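Local coordinates for copper homeostasis protein CutC (Streptococcus agalactiae, PDB 2BDQ), which probably takes part in copper homeostasis and may bind copper ions, as a TIM-barrel protein of the CutC family, at residues Glu9-Leu17 and Val42-Lys53; Leu142-His153 and Arg178-Gly186. One frame throughout, in Å; residues are numbered along the deposited sequence.

Contact 1: residues Glu9-Leu17 and Val42-Lys53; sequences ENLTDLTRL and VIKEANQYLHEK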
# COMPACT_ATOMS: atom_id res chain seq x y z
N GLU A 9 -6.71 -6.20 3.41
CA GLU A 9 -5.59 -5.28 3.29
C GLU A 9 -4.45 -6.15 3.77
O GLU A 9 -4.36 -6.46 4.97
CB GLU A 9 -5.75 -4.06 4.21
CG GLU A 9 -4.54 -3.13 4.16
CD GLU A 9 -4.69 -1.90 5.04
OE1 GLU A 9 -5.61 -1.09 4.78
OE2 GLU A 9 -3.90 -1.74 5.99
N ASN A 10 -3.60 -6.58 2.84
CA ASN A 10 -2.47 -7.45 3.17
C ASN A 10 -3.01 -8.78 3.69
O ASN A 10 -4.17 -9.09 3.47
CB ASN A 10 -1.59 -6.74 4.18
CG ASN A 10 -1.08 -5.42 3.65
OD1 ASN A 10 -0.84 -4.48 4.42
ND2 ASN A 10 -0.90 -5.33 2.33
N LEU A 11 -2.20 -9.57 4.38
CA LEU A 11 -2.72 -10.86 4.81
C LEU A 11 -2.94 -11.06 6.29
O LEU A 11 -3.06 -12.18 6.77
CB LEU A 11 -1.88 -11.99 4.23
CG LEU A 11 -0.36 -11.88 4.27
CD1 LEU A 11 0.14 -12.40 5.61
CD2 LEU A 11 0.22 -12.70 3.13
N THR A 12 -3.05 -9.94 6.99
CA THR A 12 -3.26 -9.94 8.43
C THR A 12 -4.52 -10.68 8.86
O THR A 12 -4.50 -11.46 9.81
CB THR A 12 -3.34 -8.49 8.95
OG1 THR A 12 -2.24 -7.74 8.43
CG2 THR A 12 -3.30 -8.47 10.46
N ASP A 13 -5.63 -10.43 8.17
CA ASP A 13 -6.91 -11.04 8.52
C ASP A 13 -7.27 -12.27 7.71
O ASP A 13 -8.41 -12.73 7.77
CB ASP A 13 -8.01 -9.99 8.38
CG ASP A 13 -7.69 -8.72 9.15
OD1 ASP A 13 -8.03 -7.62 8.66
OD2 ASP A 13 -7.10 -8.81 10.24
N LEU A 14 -6.32 -12.83 6.98
CA LEU A 14 -6.60 -14.00 6.16
C LEU A 14 -6.63 -15.33 6.90
O LEU A 14 -7.25 -16.29 6.44
CB LEU A 14 -5.60 -14.09 5.00
CG LEU A 14 -5.58 -12.97 3.97
CD1 LEU A 14 -4.59 -13.36 2.89
CD2 LEU A 14 -6.95 -12.72 3.37
N THR A 15 -5.97 -15.40 8.06
CA THR A 15 -5.90 -16.64 8.82
C THR A 15 -7.24 -17.20 9.29
O THR A 15 -7.32 -18.37 9.65
CB THR A 15 -4.96 -16.50 10.03
OG1 THR A 15 -5.23 -15.27 10.72
CG2 THR A 15 -3.50 -16.50 9.57
N ARG A 16 -8.29 -16.39 9.28
CA ARG A 16 -9.59 -16.89 9.73
C ARG A 16 -10.54 -17.22 8.58
O ARG A 16 -11.66 -17.68 8.80
CB ARG A 16 -10.25 -15.86 10.66
CG ARG A 16 -11.13 -16.50 11.73
CD ARG A 16 -10.30 -17.43 12.60
NE ARG A 16 -9.19 -16.72 13.23
CZ ARG A 16 -8.01 -17.27 13.51
NH1 ARG A 16 -7.06 -16.53 14.07
NH2 ARG A 16 -7.78 -18.54 13.22
N LEU A 17 -10.10 -16.99 7.35
CA LEU A 17 -10.94 -17.27 6.19
C LEU A 17 -11.12 -18.76 5.96
O LEU A 17 -10.21 -19.55 6.19
CB LEU A 17 -10.37 -16.62 4.93
CG LEU A 17 -10.71 -15.15 4.64
CD1 LEU A 17 -10.40 -14.29 5.85
CD2 LEU A 17 -9.92 -14.68 3.44
N VAL A 42 3.54 -9.35 -0.62
CA VAL A 42 2.18 -9.65 -0.19
C VAL A 42 1.43 -10.46 -1.25
O VAL A 42 0.73 -11.41 -0.92
CB VAL A 42 1.40 -8.35 0.13
CG1 VAL A 42 -0.10 -8.63 0.18
CG2 VAL A 42 1.84 -7.80 1.48
N ILE A 43 1.57 -10.08 -2.51
CA ILE A 43 0.88 -10.78 -3.60
C ILE A 43 1.36 -12.24 -3.70
O ILE A 43 0.54 -13.17 -3.76
CB ILE A 43 1.11 -10.07 -4.96
CG1 ILE A 43 0.47 -8.67 -4.93
CG2 ILE A 43 0.48 -10.88 -6.09
CD1 ILE A 43 0.76 -7.83 -6.17
N LYS A 44 2.67 -12.44 -3.71
CA LYS A 44 3.24 -13.78 -3.81
C LYS A 44 2.82 -14.69 -2.66
O LYS A 44 2.34 -15.80 -2.87
CB LYS A 44 4.76 -13.69 -3.86
CG LYS A 44 5.50 -15.02 -3.79
CD LYS A 44 7.01 -14.77 -3.82
CE LYS A 44 7.82 -16.03 -3.59
NZ LYS A 44 7.56 -17.05 -4.64
N GLU A 45 3.00 -14.21 -1.43
CA GLU A 45 2.64 -15.00 -0.27
C GLU A 45 1.15 -15.18 -0.06
O GLU A 45 0.70 -16.25 0.33
CB GLU A 45 3.28 -14.40 0.98
CG GLU A 45 4.81 -14.37 0.93
CD GLU A 45 5.41 -15.73 0.61
OE1 GLU A 45 5.00 -16.73 1.24
OE2 GLU A 45 6.30 -15.80 -0.27
N ALA A 46 0.38 -14.13 -0.31
CA ALA A 46 -1.06 -14.22 -0.15
C ALA A 46 -1.63 -15.25 -1.13
O ALA A 46 -2.43 -16.10 -0.74
CB ALA A 46 -1.71 -12.86 -0.38
N ASN A 47 -1.21 -15.17 -2.39
CA ASN A 47 -1.70 -16.11 -3.40
C ASN A 47 -1.42 -17.56 -3.02
O ASN A 47 -2.28 -18.42 -3.15
CB ASN A 47 -1.06 -15.83 -4.77
CG ASN A 47 -1.57 -14.54 -5.39
OD1 ASN A 47 -1.16 -14.17 -6.49
ND2 ASN A 47 -2.45 -13.85 -4.68
N GLN A 48 -0.20 -17.82 -2.55
CA GLN A 48 0.17 -19.17 -2.16
C GLN A 48 -0.60 -19.60 -0.91
O GLN A 48 -1.05 -20.73 -0.81
CB GLN A 48 1.68 -19.25 -1.89
CG GLN A 48 2.19 -20.63 -1.51
CD GLN A 48 3.71 -20.67 -1.41
OE1 GLN A 48 4.41 -20.23 -2.34
NE2 GLN A 48 4.23 -21.19 -0.31
N TYR A 49 -0.75 -18.67 0.03
CA TYR A 49 -1.46 -18.96 1.27
C TYR A 49 -2.94 -19.23 1.00
O TYR A 49 -3.49 -20.21 1.49
CB TYR A 49 -1.35 -17.78 2.24
CG TYR A 49 -2.01 -18.02 3.57
CD1 TYR A 49 -1.39 -18.77 4.56
CD2 TYR A 49 -3.27 -17.48 3.84
CE1 TYR A 49 -2.01 -18.99 5.80
CE2 TYR A 49 -3.90 -17.69 5.07
CZ TYR A 49 -3.26 -18.44 6.04
OH TYR A 49 -3.86 -18.64 7.27
N LEU A 50 -3.57 -18.36 0.22
CA LEU A 50 -4.98 -18.52 -0.09
C LEU A 50 -5.25 -19.73 -0.99
O LEU A 50 -6.19 -20.48 -0.75
CB LEU A 50 -5.53 -17.25 -0.74
CG LEU A 50 -5.55 -16.03 0.19
CD1 LEU A 50 -5.83 -14.79 -0.64
CD2 LEU A 50 -6.61 -16.21 1.28
N HIS A 51 -4.42 -19.92 -2.01
CA HIS A 51 -4.61 -21.07 -2.90
C HIS A 51 -4.51 -22.35 -2.08
O HIS A 51 -5.24 -23.31 -2.33
CB HIS A 51 -3.54 -21.08 -4.00
CG HIS A 51 -3.74 -20.03 -5.05
ND1 HIS A 51 -2.78 -19.73 -5.99
CD2 HIS A 51 -4.79 -19.21 -5.30
CE1 HIS A 51 -3.23 -18.77 -6.78
NE2 HIS A 51 -4.44 -18.44 -6.38
N GLU A 52 -3.62 -22.35 -1.10
CA GLU A 52 -3.43 -23.50 -0.24
C GLU A 52 -4.72 -23.81 0.53
O GLU A 52 -5.03 -24.98 0.78
CB GLU A 52 -2.28 -23.21 0.73
CG GLU A 52 -1.79 -24.36 1.59
CD GLU A 52 -0.46 -24.03 2.27
OE1 GLU A 52 0.56 -23.96 1.55
OE2 GLU A 52 -0.44 -23.83 3.51
N LYS A 53 -5.49 -22.77 0.87
CA LYS A 53 -6.75 -22.95 1.59
C LYS A 53 -7.92 -23.05 0.61
O LYS A 53 -9.09 -23.04 1.01
CB LYS A 53 -6.99 -21.79 2.56
CG LYS A 53 -5.96 -21.68 3.66
CD LYS A 53 -6.16 -20.44 4.52
CE LYS A 53 -7.37 -20.53 5.42
NZ LYS A 53 -7.45 -19.33 6.29
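K53, the first residue past helix 40-52, reaches to the backbone of the loop 9-17, and its path can be followed atom by atom. Its CB leaves the main chain toward the loop, with CG anti to the carbonyl carbon (chi1 -63°); CG and CD carry the chain onward until a bend at chi3 (72°) turns the end onto the carbonyl groups of the loop. CE comes within 3.1 Å of L17 O, and NZ donates a hydrogen bond of 2.8 Å to that same L17 O, standing 18° out of the carbonyl plane. A second, weak bond runs from K53 NZ to L14 O at 3.1 Å, so one ammonium group spans two carbonyls three residues apart in the loop. L14 O lies in the plane of the Y49 ring at its edge, 3.9 Å from Y49 CE2, while T15 CG2 approaches Y49 OH obliquely at 3.2 Å.

In the TIM barrel of this protein, the loop follows strand 3-9 and the helix follows strand 24-28, so the contact lays the connection between the first two strands of the barrel against the helix that follows the second. Against strand 24-28, whose V25 touches both residues, L14 and L50 cross at about a right angle, L14 CD1 meeting L50 CD2 at 3.8 Å. One helical turn earlier, at A46, L11 takes over: its CD2 sits over the helix backbone, 3.7 Å from A46 N and also against the methyl group of A46. E45 offers L11 just its CB, because its chain bends at chi2 and sends the carboxylate to a salt bridge with R76 of the second subunit.

Contact 2: residues Leu142-His153 and Arg178-Gly186; sequences LVALGFTRILLH and RIEIMVGGG
The imidazole of H153 meets the other segment at its edge: G184 O lies exactly in the ring plane and accepts a hydrogen bond from H153 ND1 at 3.1 Å, using a lone pair in the carbonyl plane. The same nitrogen makes a weak, strongly bent bond to G185 O, while H153 NE2 is held by the backbone oxygen of E159, so both ring nitrogens are engaged and the rotation of the ring is fixed. The guanidinium of R178 has V143 CG2 over one face, 4.1 Å above the plane and offset toward the rim; its charge is paired with D140. At the edge of the R149 guanidinium lies the terminal methyl of selenomethionine M182, with M182 CE 3.9 Å from R149 NE. The F147 ring carries L142 CD2 over one face and L145 CB at its edge, and F147 CB touches I179 CD1.

I179 packs between the end of helix 135-144 and strand 149-152. Chi1 of -174° turns CG1 of I179 away from its own backbone N, and CD1 reaches I150 CG1 at 3.7 Å, the two side chains crossing at about a right angle, while its CG2 meets V143. I150 and I181 lie side by side on one face of the sheet; R149, L151 and M182 share the other, where L151 CD1 packs 3.9 Å from M182 CG.

Between the backbones, I150 N bonds to E180 O at 2.8 Å and L152 N to M182 O at 3.0 Å. Strands 149-152 and 180-183, paired in parallel and connected through helix 165-175, form a beta-alpha-beta unit, the repeating element of the TIM barrel.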
# COMPACT_ATOMS: atom_id res chain seq x y z
N LEU A 142 -17.61 -2.72 -21.43
CA LEU A 142 -16.83 -3.63 -20.60
C LEU A 142 -16.91 -5.04 -21.16
O LEU A 142 -15.94 -5.80 -21.09
CB LEU A 142 -17.32 -3.60 -19.15
CG LEU A 142 -17.02 -2.31 -18.39
CD1 LEU A 142 -17.58 -2.42 -16.99
CD2 LEU A 142 -15.51 -2.06 -18.36
N VAL A 143 -18.07 -5.40 -21.70
CA VAL A 143 -18.26 -6.72 -22.30
C VAL A 143 -17.36 -6.82 -23.53
O VAL A 143 -16.71 -7.84 -23.75
CB VAL A 143 -19.73 -6.94 -22.73
CG1 VAL A 143 -19.86 -8.23 -23.54
CG2 VAL A 143 -20.63 -7.01 -21.50
N ALA A 144 -17.32 -5.75 -24.32
CA ALA A 144 -16.50 -5.71 -25.52
C ALA A 144 -15.01 -5.77 -25.19
O ALA A 144 -14.22 -6.31 -25.95
CB ALA A 144 -16.81 -4.46 -26.33
N LEU A 145 -14.65 -5.21 -24.04
CA LEU A 145 -13.26 -5.20 -23.60
C LEU A 145 -12.86 -6.54 -22.98
O LEU A 145 -11.72 -6.72 -22.57
CB LEU A 145 -13.04 -4.09 -22.59
CG LEU A 145 -13.13 -2.68 -23.18
CD1 LEU A 145 -13.13 -1.65 -22.08
CD2 LEU A 145 -11.94 -2.47 -24.12
N GLY A 146 -13.81 -7.47 -22.90
CA GLY A 146 -13.52 -8.78 -22.35
C GLY A 146 -13.46 -8.89 -20.84
O GLY A 146 -12.77 -9.77 -20.32
N PHE A 147 -14.16 -8.00 -20.14
CA PHE A 147 -14.19 -8.01 -18.67
C PHE A 147 -15.11 -9.12 -18.15
O PHE A 147 -16.13 -9.41 -18.77
CB PHE A 147 -14.67 -6.65 -18.15
CG PHE A 147 -13.55 -5.69 -17.89
CD1 PHE A 147 -13.10 -5.46 -16.59
CD2 PHE A 147 -12.93 -5.01 -18.95
CE1 PHE A 147 -12.05 -4.58 -16.34
CE2 PHE A 147 -11.88 -4.13 -18.70
CZ PHE A 147 -11.44 -3.92 -17.38
N THR A 148 -14.75 -9.70 -17.02
CA THR A 148 -15.51 -10.79 -16.40
C THR A 148 -16.61 -10.33 -15.45
O THR A 148 -17.70 -10.89 -15.44
CB THR A 148 -14.56 -11.75 -15.64
OG1 THR A 148 -13.58 -12.26 -16.55
CG2 THR A 148 -15.32 -12.91 -15.04
N ARG A 149 -16.33 -9.32 -14.62
CA ARG A 149 -17.34 -8.81 -13.72
C ARG A 149 -17.13 -7.35 -13.35
O ARG A 149 -16.08 -6.77 -13.62
CB ARG A 149 -17.45 -9.66 -12.44
CG ARG A 149 -16.21 -9.73 -11.62
CD ARG A 149 -16.45 -10.45 -10.28
NE ARG A 149 -15.15 -10.85 -9.75
CZ ARG A 149 -14.46 -11.89 -10.22
NH1 ARG A 149 -14.97 -12.62 -11.20
NH2 ARG A 149 -13.25 -12.16 -9.73
N ILE A 150 -18.16 -6.79 -12.74
CA ILE A 150 -18.17 -5.40 -12.33
C ILE A 150 -18.59 -5.30 -10.87
O ILE A 150 -19.62 -5.86 -10.46
CB ILE A 150 -19.20 -4.58 -13.15
CG1 ILE A 150 -18.98 -4.81 -14.64
CG2 ILE A 150 -19.07 -3.10 -12.82
CD1 ILE A 150 -19.99 -4.10 -15.53
N LEU A 151 -17.77 -4.60 -10.09
CA LEU A 151 -18.02 -4.37 -8.68
C LEU A 151 -18.59 -2.96 -8.60
O LEU A 151 -17.94 -2.00 -9.01
CB LEU A 151 -16.72 -4.45 -7.88
CG LEU A 151 -16.84 -3.98 -6.42
CD1 LEU A 151 -17.90 -4.81 -5.71
CD2 LEU A 151 -15.50 -4.09 -5.72
N LEU A 152 -19.81 -2.84 -8.09
CA LEU A 152 -20.46 -1.54 -8.00
C LEU A 152 -21.31 -1.37 -6.75
O LEU A 152 -21.72 -2.35 -6.12
CB LEU A 152 -21.30 -1.31 -9.26
CG LEU A 152 -22.32 -2.38 -9.67
CD1 LEU A 152 -23.59 -2.24 -8.83
CD2 LEU A 152 -22.66 -2.19 -11.14
N HIS A 153 -21.57 -0.12 -6.41
CA HIS A 153 -22.36 0.23 -5.24
C HIS A 153 -23.77 0.64 -5.65
O HIS A 153 -24.71 0.50 -4.87
CB HIS A 153 -21.68 1.39 -4.49
CG HIS A 153 -22.43 1.86 -3.29
ND1 HIS A 153 -22.63 1.07 -2.18
CD2 HIS A 153 -23.06 3.03 -3.04
CE1 HIS A 153 -23.34 1.74 -1.29
NE2 HIS A 153 -23.62 2.93 -1.79
N ARG A 178 -24.08 -11.43 -19.64
CA ARG A 178 -22.91 -11.25 -20.50
C ARG A 178 -21.71 -10.92 -19.63
O ARG A 178 -20.56 -11.05 -20.04
CB ARG A 178 -23.14 -10.11 -21.50
CG ARG A 178 -24.19 -10.41 -22.56
CD ARG A 178 -24.38 -9.20 -23.43
NE ARG A 178 -24.93 -8.10 -22.64
CZ ARG A 178 -24.72 -6.81 -22.88
NH1 ARG A 178 -25.28 -5.90 -22.11
NH2 ARG A 178 -23.93 -6.44 -23.88
N ILE A 179 -21.99 -10.47 -18.41
CA ILE A 179 -20.95 -10.12 -17.47
C ILE A 179 -21.54 -10.13 -16.07
O ILE A 179 -22.68 -9.71 -15.88
CB ILE A 179 -20.36 -8.73 -17.81
CG1 ILE A 179 -19.17 -8.44 -16.90
CG2 ILE A 179 -21.43 -7.66 -17.66
CD1 ILE A 179 -18.37 -7.24 -17.32
N GLU A 180 -20.77 -10.60 -15.10
CA GLU A 180 -21.23 -10.68 -13.72
C GLU A 180 -21.25 -9.36 -12.97
O GLU A 180 -20.35 -8.54 -13.10
CB GLU A 180 -20.37 -11.68 -12.93
CG GLU A 180 -20.70 -13.15 -13.18
CD GLU A 180 -22.12 -13.54 -12.73
OE1 GLU A 180 -23.05 -13.49 -13.57
OE2 GLU A 180 -22.30 -13.88 -11.53
N ILE A 181 -22.29 -9.17 -12.16
CA ILE A 181 -22.43 -7.97 -11.37
C ILE A 181 -22.21 -8.34 -9.89
O ILE A 181 -22.83 -9.28 -9.38
CB ILE A 181 -23.83 -7.35 -11.51
CG1 ILE A 181 -24.06 -6.88 -12.95
CG2 ILE A 181 -23.99 -6.21 -10.52
CD1 ILE A 181 -23.21 -5.70 -13.38
N MSE A 182 -21.35 -7.60 -9.21
CA MSE A 182 -21.07 -7.86 -7.81
C MSE A 182 -21.36 -6.60 -7.00
O MSE A 182 -20.98 -5.51 -7.39
CB MSE A 182 -19.61 -8.31 -7.64
CG MSE A 182 -19.17 -8.43 -6.18
SE MSE A 182 -17.50 -9.41 -5.93
CE MSE A 182 -16.29 -8.33 -7.02
N VAL A 183 -22.03 -6.76 -5.87
CA VAL A 183 -22.33 -5.59 -5.04
C VAL A 183 -21.24 -5.36 -3.99
O VAL A 183 -20.69 -6.31 -3.43
CB VAL A 183 -23.69 -5.73 -4.32
CG1 VAL A 183 -24.80 -5.61 -5.33
CG2 VAL A 183 -23.77 -7.07 -3.59
N GLY A 184 -20.95 -4.09 -3.76
CA GLY A 184 -19.95 -3.69 -2.79
C GLY A 184 -20.29 -2.34 -2.19
O GLY A 184 -21.20 -1.66 -2.66
N GLY A 185 -19.56 -1.95 -1.14
CA GLY A 185 -19.79 -0.68 -0.48
C GLY A 185 -20.97 -0.75 0.48
O GLY A 185 -22.11 -0.56 0.08
N GLY A 186 -20.69 -1.02 1.75
CA GLY A 186 -21.76 -1.11 2.73
C GLY A 186 -22.46 -2.46 2.71
O GLY A 186 -23.55 -2.62 3.27

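Overall arrangement
Following the chain from the N terminus, strand 3-9 runs out into the loop of contact 1, which closes over strand 24-28 when helix 40-52 comes back against it; 24 residues lie between the two segments. Three further strands, 56-60, 92-95 and 121-123, pass before contact 2 opens at the end of helix 135-144, and that contact closes when strand 180-183 pairs with strand 149-152 after helix 165-175. The two loops therefore stand in series, neither nested nor crossed. The centres of contact 1 and contact 2 are about 24 Å apart, and the nearest atoms of contact 1 and contact 2 are about 11 Å apart. Contact 1 joins loop to helix outside the barrel wall, whereas contact 2 forms part of that wall.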